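PDB 2XIG: ferric uptake regulation protein from Helicobacter pylori, which probably represses genes as an iron-responsive regulator, using ferrous iron as a cofactor to bind their operators as a homodimer. Local coordinates for residues E5-I10 against E31-L36; K19-K24 against L68-K73; G86-I91 against G106-F111. The protein carries 2 engineered substitutions. All coordinates share one frame; numbering follows the deposited sequence.

Contact 1: E5-I10 against E31-L36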
loop_
_atom_site.group_PDB
_atom_site.type_symbol
_atom_site.label_atom_id
_atom_site.label_comp_id
_atom_site.label_asym_id
_atom_site.label_seq_id
_atom_site.Cartn_x
_atom_site.Cartn_y
_atom_site.Cartn_z
ATOM N N GLU C 5 37.841 3.402 2.505
ATOM C CA GLU C 5 38.814 2.422 2.034
ATOM C C GLU C 5 38.975 2.556 0.520
ATOM O O GLU C 5 38.023 2.912 -0.180
ATOM C CB GLU C 5 38.335 1.013 2.423
ATOM C CG GLU C 5 39.278 -0.131 2.118
ATOM C CD GLU C 5 38.733 -1.478 2.585
ATOM O OE1 GLU C 5 39.404 -2.510 2.362
ATOM O OE2 GLU C 5 37.632 -1.514 3.172
ATOM N N THR C 6 40.177 2.295 0.009
ATOM C CA THR C 6 40.381 2.337 -1.435
ATOM C C THR C 6 39.605 1.207 -2.116
ATOM O O THR C 6 39.407 0.136 -1.536
ATOM C CB THR C 6 41.870 2.204 -1.837
ATOM O OG1 THR C 6 42.341 0.893 -1.507
ATOM C CG2 THR C 6 42.715 3.249 -1.141
ATOM N N LEU C 7 39.190 1.445 -3.353
ATOM C CA LEU C 7 38.541 0.401 -4.142
ATOM C C LEU C 7 39.440 -0.828 -4.236
ATOM O O LEU C 7 38.980 -1.960 -4.083
ATOM C CB LEU C 7 38.214 0.912 -5.547
ATOM C CG LEU C 7 37.538 -0.090 -6.488
ATOM C CD1 LEU C 7 36.367 -0.764 -5.786
ATOM C CD2 LEU C 7 37.084 0.593 -7.774
ATOM N N GLU C 8 40.728 -0.598 -4.491
ATOM C CA GLU C 8 41.674 -1.695 -4.672
ATOM C C GLU C 8 41.738 -2.593 -3.444
ATOM O O GLU C 8 41.762 -3.820 -3.557
ATOM C CB GLU C 8 43.074 -1.157 -4.995
ATOM C CG GLU C 8 43.177 -0.467 -6.349
ATOM C CD GLU C 8 42.692 0.976 -6.323
ATOM O OE1 GLU C 8 42.707 1.618 -7.393
ATOM O OE2 GLU C 8 42.308 1.474 -5.244
ATOM N N SER C 9 41.779 -1.969 -2.275
ATOM C CA SER C 9 41.795 -2.689 -1.005
ATOM C C SER C 9 40.536 -3.547 -0.850
ATOM O O SER C 9 40.588 -4.690 -0.391
ATOM C CB SER C 9 41.896 -1.692 0.150
ATOM O OG SER C 9 41.744 -2.350 1.389
ATOM N N ILE C 10 39.398 -2.988 -1.246
ATOM C CA ILE C 10 38.135 -3.722 -1.173
ATOM C C ILE C 10 38.149 -4.924 -2.117
ATOM O O ILE C 10 37.781 -6.042 -1.732
ATOM C CB ILE C 10 36.941 -2.790 -1.468
ATOM C CG1 ILE C 10 36.906 -1.664 -0.430
ATOM C CG2 ILE C 10 35.628 -3.573 -1.475
ATOM C CD1 ILE C 10 35.858 -0.624 -0.657
ATOM N N GLU C 31 33.125 -5.869 -11.035
ATOM C CA GLU C 31 32.485 -4.730 -11.685
ATOM C C GLU C 31 31.300 -4.193 -10.867
ATOM O O GLU C 31 31.100 -2.983 -10.786
ATOM C CB GLU C 31 32.044 -5.086 -13.107
ATOM C CG GLU C 31 31.749 -3.866 -13.977
ATOM C CD GLU C 31 32.910 -2.882 -14.011
ATOM O OE1 GLU C 31 34.073 -3.333 -13.947
ATOM O OE2 GLU C 31 32.663 -1.660 -14.103
ATOM N N VAL C 32 30.520 -5.085 -10.258
ATOM C CA VAL C 32 29.424 -4.658 -9.383
ATOM C C VAL C 32 29.949 -3.828 -8.203
ATOM O O VAL C 32 29.392 -2.784 -7.840
ATOM C CB VAL C 32 28.633 -5.862 -8.830
ATOM C CG1 VAL C 32 27.681 -5.412 -7.725
ATOM C CG2 VAL C 32 27.844 -6.548 -9.952
ATOM N N VAL C 33 31.022 -4.306 -7.591
ATOM C CA VAL C 33 31.614 -3.568 -6.482
ATOM C C VAL C 33 32.084 -2.207 -6.968
ATOM O O VAL C 33 31.838 -1.198 -6.314
ATOM C CB VAL C 33 32.789 -4.329 -5.840
ATOM C CG1 VAL C 33 33.518 -3.435 -4.823
ATOM C CG2 VAL C 33 32.289 -5.598 -5.173
ATOM N N SER C 34 32.742 -2.184 -8.123
ATOM C CA SER C 34 33.312 -0.944 -8.644
ATOM C C SER C 34 32.224 0.059 -9.035
ATOM O O SER C 34 32.356 1.250 -8.766
ATOM C CB SER C 34 34.243 -1.229 -9.825
ATOM O OG SER C 34 35.305 -2.085 -9.435
ATOM N N VAL C 35 31.155 -0.418 -9.668
ATOM C CA VAL C 35 30.027 0.464 -9.967
ATOM C C VAL C 35 29.508 1.143 -8.697
ATOM O O VAL C 35 29.308 2.359 -8.672
ATOM C CB VAL C 35 28.880 -0.273 -10.703
ATOM C CG1 VAL C 35 27.612 0.566 -10.685
ATOM C CG2 VAL C 35 29.292 -0.595 -12.138
ATOM N N LEU C 36 29.302 0.364 -7.637
ATOM C CA LEU C 36 28.784 0.911 -6.392
ATOM C C LEU C 36 29.773 1.853 -5.722
ATOM O O LEU C 36 29.384 2.908 -5.218
ATOM C CB LEU C 36 28.369 -0.208 -5.428
ATOM C CG LEU C 36 27.089 -0.947 -5.835
ATOM C CD1 LEU C 36 26.882 -2.209 -4.998
ATOM C CD2 LEU C 36 25.891 -0.027 -5.722
#

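Contact 2: K19-K24 against L68-K73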
loop_
_atom_site.group_PDB
_atom_site.type_symbol
_atom_site.label_atom_id
_atom_site.label_comp_id
_atom_site.label_asym_id
_atom_site.label_seq_id
_atom_site.Cartn_x
_atom_site.Cartn_y
_atom_site.Cartn_z
ATOM N N LYS C 19 38.098 -16.846 -2.555
ATOM C CA LYS C 19 38.898 -18.052 -2.405
ATOM C C LYS C 19 38.492 -18.815 -1.144
ATOM O O LYS C 19 38.338 -20.037 -1.169
ATOM C CB LYS C 19 40.384 -17.701 -2.379
ATOM C CG LYS C 19 41.302 -18.896 -2.219
ATOM C CD LYS C 19 42.671 -18.595 -2.800
ATOM C CE LYS C 19 43.727 -19.522 -2.228
ATOM N NZ LYS C 19 45.004 -19.398 -2.978
ATOM N N LYS C 20 38.308 -18.083 -0.049
ATOM C CA LYS C 20 37.889 -18.677 1.216
ATOM C C LYS C 20 36.571 -19.442 1.097
ATOM O O LYS C 20 36.413 -20.506 1.694
ATOM C CB LYS C 20 37.767 -17.592 2.286
ATOM C CG LYS C 20 37.209 -18.073 3.615
ATOM C CD LYS C 20 37.252 -16.959 4.654
ATOM C CE LYS C 20 36.910 -17.481 6.041
ATOM N NZ LYS C 20 37.014 -16.419 7.080
ATOM N N ASN C 21 35.631 -18.900 0.329
ATOM C CA ASN C 21 34.313 -19.515 0.170
ATOM C C ASN C 21 34.237 -20.539 -0.962
ATOM O O ASN C 21 33.155 -21.010 -1.306
ATOM C CB ASN C 21 33.233 -18.444 -0.037
ATOM C CG ASN C 21 32.758 -17.830 1.264
ATOM O OD1 ASN C 21 33.358 -16.884 1.777
ATOM N ND2 ASN C 21 31.662 -18.356 1.797
ATOM N N GLY C 22 35.385 -20.866 -1.545
ATOM C CA GLY C 22 35.458 -21.886 -2.578
ATOM C C GLY C 22 34.830 -21.457 -3.890
ATOM O O GLY C 22 34.458 -22.288 -4.723
ATOM N N LEU C 23 34.711 -20.148 -4.077
ATOM C CA LEU C 23 34.096 -19.613 -5.281
ATOM C C LEU C 23 35.159 -19.230 -6.299
ATOM O O LEU C 23 36.347 -19.303 -6.019
ATOM C CB LEU C 23 33.205 -18.416 -4.949
ATOM C CG LEU C 23 31.971 -18.708 -4.093
ATOM C CD1 LEU C 23 31.241 -17.418 -3.761
ATOM C CD2 LEU C 23 31.035 -19.684 -4.795
ATOM N N LYS C 24 34.720 -18.820 -7.484
ATOM C CA LYS C 24 35.630 -18.471 -8.566
ATOM C C LYS C 24 35.639 -16.967 -8.799
ATOM O O LYS C 24 34.584 -16.351 -8.893
ATOM C CB LYS C 24 35.204 -19.185 -9.851
ATOM N N LEU C 68 24.856 -9.630 -5.793
ATOM C CA LEU C 68 24.439 -8.693 -4.759
ATOM C C LEU C 68 24.180 -9.411 -3.439
ATOM O O LEU C 68 24.556 -8.923 -2.373
ATOM C CB LEU C 68 23.188 -7.914 -5.196
ATOM C CG LEU C 68 23.430 -6.850 -6.271
ATOM C CD1 LEU C 68 22.121 -6.241 -6.774
ATOM C CD2 LEU C 68 24.354 -5.754 -5.762
ATOM N N ASN C 69 23.540 -10.570 -3.511
ATOM C CA ASN C 69 23.262 -11.341 -2.299
ATOM C C ASN C 69 24.537 -11.770 -1.573
ATOM O O ASN C 69 24.615 -11.696 -0.352
ATOM C CB ASN C 69 22.384 -12.553 -2.610
ATOM C CG ASN C 69 20.950 -12.161 -2.954
ATOM O OD1 ASN C 69 20.419 -11.186 -2.424
ATOM N ND2 ASN C 69 20.320 -12.923 -3.843
ATOM N N PHE C 70 25.527 -12.222 -2.330
ATOM C CA PHE C 70 26.819 -12.585 -1.740
ATOM C C PHE C 70 27.527 -11.382 -1.116
ATOM O O PHE C 70 27.949 -11.415 0.047
ATOM C CB PHE C 70 27.748 -13.204 -2.783
ATOM C CG PHE C 70 29.134 -13.485 -2.255
ATOM C CD1 PHE C 70 30.152 -12.558 -2.410
ATOM C CD2 PHE C 70 29.402 -14.659 -1.569
ATOM C CE1 PHE C 70 31.423 -12.807 -1.910
ATOM C CE2 PHE C 70 30.675 -14.914 -1.067
ATOM C CZ PHE C 70 31.682 -13.987 -1.238
ATOM N N LEU C 71 27.681 -10.329 -1.910
ATOM C CA LEU C 71 28.363 -9.130 -1.458
ATOM C C LEU C 71 27.715 -8.563 -0.215
ATOM O O LEU C 71 28.395 -8.058 0.669
ATOM C CB LEU C 71 28.373 -8.068 -2.562
ATOM C CG LEU C 71 29.220 -8.372 -3.795
ATOM C CD1 LEU C 71 29.032 -7.251 -4.802
ATOM C CD2 LEU C 71 30.727 -8.541 -3.410
ATOM N N GLU C 72 26.387 -8.630 -0.140
ATOM C CA GLU C 72 25.714 -8.046 1.000
ATOM C C GLU C 72 25.853 -8.942 2.225
ATOM O O GLU C 72 26.023 -8.460 3.346
ATOM C CB GLU C 72 24.241 -7.753 0.680
ATOM C CG GLU C 72 23.260 -8.755 1.233
ATOM C CD GLU C 72 22.502 -8.230 2.435
ATOM O OE1 GLU C 72 23.105 -7.531 3.274
ATOM O OE2 GLU C 72 21.286 -8.504 2.531
ATOM N N LYS C 73 25.804 -10.249 2.023
ATOM C CA LYS C 73 25.935 -11.127 3.176
ATOM C C LYS C 73 27.357 -11.117 3.742
ATOM O O LYS C 73 27.549 -11.340 4.935
ATOM C CB LYS C 73 25.433 -12.533 2.870
ATOM C CG LYS C 73 26.470 -13.534 2.484
ATOM C CD LYS C 73 25.849 -14.918 2.500
ATOM C CE LYS C 73 26.901 -15.982 2.692
ATOM N NZ LYS C 73 27.719 -15.695 3.905
#

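Contact 3: G86-I91 against G106-F111. With ZN (zinc ion), chain L.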
loop_
_atom_site.group_PDB
_atom_site.type_symbol
_atom_site.label_atom_id
_atom_site.label_comp_id
_atom_site.label_asym_id
_atom_site.label_seq_id
_atom_site.Cartn_x
_atom_site.Cartn_y
_atom_site.Cartn_z
ATOM N N GLY C 86 11.937 0.408 -3.271
ATOM C CA GLY C 86 12.355 -0.977 -3.385
ATOM C C GLY C 86 13.703 -1.146 -2.712
ATOM O O GLY C 86 14.047 -0.374 -1.815
ATOM N N ARG C 87 14.468 -2.144 -3.145
ATOM C CA ARG C 87 15.794 -2.389 -2.579
ATOM C C ARG C 87 16.833 -1.576 -3.333
ATOM O O ARG C 87 16.863 -1.583 -4.561
ATOM C CB ARG C 87 16.150 -3.878 -2.628
ATOM C CG ARG C 87 15.369 -4.738 -1.644
ATOM C CD ARG C 87 15.667 -6.230 -1.826
ATOM N NE ARG C 87 16.878 -6.653 -1.124
ATOM C CZ ARG C 87 16.888 -7.228 0.076
ATOM N NH1 ARG C 87 15.750 -7.453 0.712
ATOM N NH2 ARG C 87 18.035 -7.579 0.641
ATOM N N ARG C 88 17.677 -0.858 -2.598
ATOM C CA ARG C 88 18.744 -0.109 -3.230
ATOM C C ARG C 88 20.058 -0.340 -2.483
ATOM O O ARG C 88 20.053 -0.561 -1.280
ATOM C CB ARG C 88 18.393 1.376 -3.336
ATOM C CG ARG C 88 17.356 1.637 -4.435
ATOM C CD ARG C 88 17.116 3.097 -4.704
ATOM N NE ARG C 88 16.925 3.340 -6.135
ATOM C CZ ARG C 88 15.856 2.953 -6.825
ATOM N NH1 ARG C 88 14.880 2.303 -6.219
ATOM N NH2 ARG C 88 15.764 3.213 -8.123
ATOM N N TYR C 89 21.157 -0.300 -3.218
ATOM C CA TYR C 89 22.442 -0.763 -2.694
ATOM C C TYR C 89 23.512 0.314 -2.714
ATOM O O TYR C 89 23.498 1.218 -3.552
ATOM C CB TYR C 89 22.932 -1.971 -3.501
ATOM C CG TYR C 89 22.105 -3.224 -3.305
ATOM C CD1 TYR C 89 22.479 -4.181 -2.378
ATOM C CD2 TYR C 89 20.945 -3.447 -4.048
ATOM C CE1 TYR C 89 21.733 -5.327 -2.192
ATOM C CE2 TYR C 89 20.187 -4.586 -3.863
ATOM C CZ TYR C 89 20.586 -5.521 -2.935
ATOM O OH TYR C 89 19.844 -6.656 -2.741
ATOM N N GLU C 90 24.464 0.193 -1.791
ATOM C CA GLU C 90 25.582 1.108 -1.754
ATOM C C GLU C 90 26.797 0.391 -1.191
ATOM O O GLU C 90 26.680 -0.639 -0.516
ATOM C CB GLU C 90 25.250 2.315 -0.883
ATOM C CG GLU C 90 24.833 1.935 0.526
ATOM C CD GLU C 90 24.491 3.146 1.374
ATOM O OE1 GLU C 90 25.197 4.172 1.257
ATOM O OE2 GLU C 90 23.514 3.063 2.153
ATOM N N ILE C 91 27.965 0.944 -1.472
ATOM C CA ILE C 91 29.206 0.370 -0.981
ATOM C C ILE C 91 29.221 0.492 0.548
ATOM O O ILE C 91 28.763 1.490 1.100
ATOM C CB ILE C 91 30.412 1.088 -1.637
ATOM C CG1 ILE C 91 31.693 0.257 -1.523
ATOM C CG2 ILE C 91 30.562 2.511 -1.100
ATOM C CD1 ILE C 91 31.681 -1.014 -2.358
ATOM N N GLY C 106 11.263 9.261 -4.818
ATOM C CA GLY C 106 12.116 8.146 -4.443
ATOM C C GLY C 106 13.554 8.522 -4.127
ATOM O O GLY C 106 14.375 7.662 -3.803
ATOM N N LYS C 107 13.862 9.810 -4.222
ATOM C CA LYS C 107 15.202 10.306 -3.913
ATOM C C LYS C 107 15.625 9.932 -2.495
ATOM O O LYS C 107 14.818 9.982 -1.570
ATOM C CB LYS C 107 15.218 11.827 -4.074
ATOM C CG LYS C 107 16.433 12.535 -3.531
ATOM C CD LYS C 107 16.209 14.039 -3.535
ATOM C CE LYS C 107 15.811 14.506 -4.921
ATOM N NZ LYS C 107 15.484 15.950 -4.946
ATOM N N ILE C 108 16.902 9.582 -2.324
ATOM C CA ILE C 108 17.429 9.232 -1.008
ATOM C C ILE C 108 18.456 10.263 -0.581
ATOM O O ILE C 108 19.353 10.616 -1.347
ATOM C CB ILE C 108 18.063 7.822 -0.992
ATOM C CG1 ILE C 108 16.997 6.754 -1.251
ATOM C CG2 ILE C 108 18.778 7.561 0.343
ATOM C CD1 ILE C 108 17.559 5.453 -1.786
ATOM N N ILE C 109 18.297 10.766 0.636
ATOM C CA ILE C 109 19.222 11.736 1.196
ATOM C C ILE C 109 19.872 11.112 2.429
ATOM O O ILE C 109 19.180 10.589 3.297
ATOM C CB ILE C 109 18.498 13.042 1.583
ATOM C CG1 ILE C 109 17.979 13.757 0.332
ATOM C CG2 ILE C 109 19.413 13.964 2.378
ATOM C CD1 ILE C 109 17.066 14.926 0.637
ATOM N N GLU C 110 21.201 11.144 2.491
ATOM C CA GLU C 110 21.921 10.582 3.631
ATOM C C GLU C 110 22.079 11.633 4.722
ATOM O O GLU C 110 22.231 12.811 4.427
ATOM C CB GLU C 110 23.313 10.118 3.198
ATOM C CG GLU C 110 23.336 9.120 2.050
ATOM C CD GLU C 110 24.759 8.796 1.598
ATOM O OE1 GLU C 110 25.711 9.358 2.176
ATOM O OE2 GLU C 110 24.928 7.984 0.669
ATOM N N PHE C 111 22.058 11.214 5.983
ATOM C CA PHE C 111 22.354 12.150 7.060
ATOM C C PHE C 111 23.014 11.455 8.230
ATOM O O PHE C 111 22.788 10.277 8.475
ATOM C CB PHE C 111 21.098 12.916 7.522
ATOM C CG PHE C 111 20.115 12.083 8.310
ATOM C CD1 PHE C 111 19.102 11.390 7.664
ATOM C CD2 PHE C 111 20.200 12.002 9.692
ATOM C CE1 PHE C 111 18.192 10.629 8.376
ATOM C CE2 PHE C 111 19.295 11.247 10.414
ATOM C CZ PHE C 111 18.284 10.556 9.749
HETATM ZN ZN ZN L . 23.073 5.035 2.424
#

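Contact 1: E5-I10 against E31-L36
Leu7 and Ile10 meet Val33 and Ser34 where helix 7-20 lies against helix 27-38. The contact belongs to the winged-helix DNA-binding domain of a Fur protein. The first turn of the N-terminal helix supplies one side, and the middle of the next helix supplies the other. Leu7 does most of the touching. Its CG is anti to the backbone N (chi1 180°), which carries the branched end out toward helix 27-38, where both methyls touch. Leu7 CD1 lies between Val33 CG1, at 4.0 Å, and the serine hydroxyl, and the leucine and valine side chains approach at a slant. Leu7 CD2 meets Ser34 alone, 3.9 Å from Ser34 CB. Ile10 stands one helical turn further on. Its CG2 branch reaches the same valine methyl, with Ile10 CG2 4.0 Å from Val33 CG1. One valine branch therefore sits against both Leu7 and Ile10. Leu11 and Leu14 of helix 7-20 also touch Val33, and Leu71 of helix 61-73 packs on it as well. No hydrogen bond joins the two segments, whose side chains meet by van der Waals packing; just beyond them, Tyr37 OH bonds to Glu5 O. The Ser34 hydroxyl is satisfied inside its own helix, where it pairs with the carbonyl oxygen of Glu30. It can thus face a leucine methyl without losing a polar partner. The start of helix 7-20 is fixed separately. Thr6 is the N-cap, and Ser9 N donates to Thr6 OG1 over 3.0 Å at 155°. The Ser9 hydroxyl pairs with the carboxylate of Glu5, whose OE1 uses its anti lone pair. Arg13 forms a salt bridge to that same oxygen. Between the two segments, the shortest approach is from Leu7 CD2 to Ser34 OG, at 3.6 Å.

Contact 2: K19-K24 against L68-K73
A Schellman motif ends helix 7-20, and the turn it makes brings Asn21 and Leu23 against Phe70. Phe70 is on helix 61-73, which is probably the recognition helix of the winged-helix domain. In the motif, Gly22 is the C-prime residue with positive phi. Gly22 N bonds to Lys19 O at 3.1 Å, and Leu23 N bonds to Ile18 O. The chain then leaves the helix, with the leucine side chain directed at the other segment. Leu23 and Phe70 approach from opposite directions. Phe70 has CG anti to its own backbone N (chi1 175°), which carries the ring out across the gap between the backbones. The CD2 and CE2 atoms of the ring take the contact with Leu23. Leu23 CD1 lies 3.7 Å from Phe70 CE2 and 4.0 Å from Phe70 CD2, at a slant to the ring. The Asn21 side chain comes to the ring edge, near its plane. Ser17 and Ile18 of helix 7-20 also touch Phe70, and Ile18 touches Leu23. The ring thus meets the last turns of the helix as well as the turn beyond it. No hydrogen bond or charge pair crosses the contact. It sits at the surface, and the chemistry implies a modest hydrophobic attachment of the helix end, resting mainly on one leucine methyl and the CD2-CE2 part of the ring.

Contact 3: G86-I91 against G106-F111
Opposite first torsions bring the carboxylates of Glu90 and Glu110 toward each other. Glu90 has CG between its backbone N and carbonyl carbon (chi1 56°), while Glu110 has CG anti to its carbonyl carbon (chi1 -56°). Both chains are extended beyond CG and slide past each other in opposite directions. The contact joins the wing of the winged-helix domain, strand 86-91, to strand 108-111 of the dimerization domain. Between them lies a zinc ion. Glu90 holds it with both oxygens unevenly: OE2 is 2.0 Å from the zinc and OE1 2.6 Å. His42, His97 and His99 complete the site, so the metal ties the two domains together. Glu110 is not a ligand here, its OE2 standing 3.9 Å from the zinc. Lys94 NZ pairs with Glu90 OE1 and Glu110 OE2, which probably eases the repulsion between the two acids. Their planes are turned 41° apart. Two residues earlier in each strand, the aliphatic part of Arg88 crosses Ile108 at a slant. It touches through an aliphatic carbon of the arginine, Arg88 CD, which lies 3.8 Å from Ile108 CD1.

In the fold
From the N terminus, contact 1 closes the first loop by bringing helix 27-38 back to the start of helix 7-20. Contact 2 begins within that loop, at the end of the same helix, and closes on helix 61-73 beyond it. The two contacts therefore cross. Together they tie the start of helix 7-20 and the turn after its end to two other helices of the same domain, and Val32 and Val33 meet Leu71 where they touch. Contact 3 follows in series, closing the loop from 86-91 through strand 98-102 to 106-111, and joins that domain to the dimerization domain. Leu36 and Val33 reach Ile91 from contact 1, and Leu68 reaches Tyr89 from contact 2.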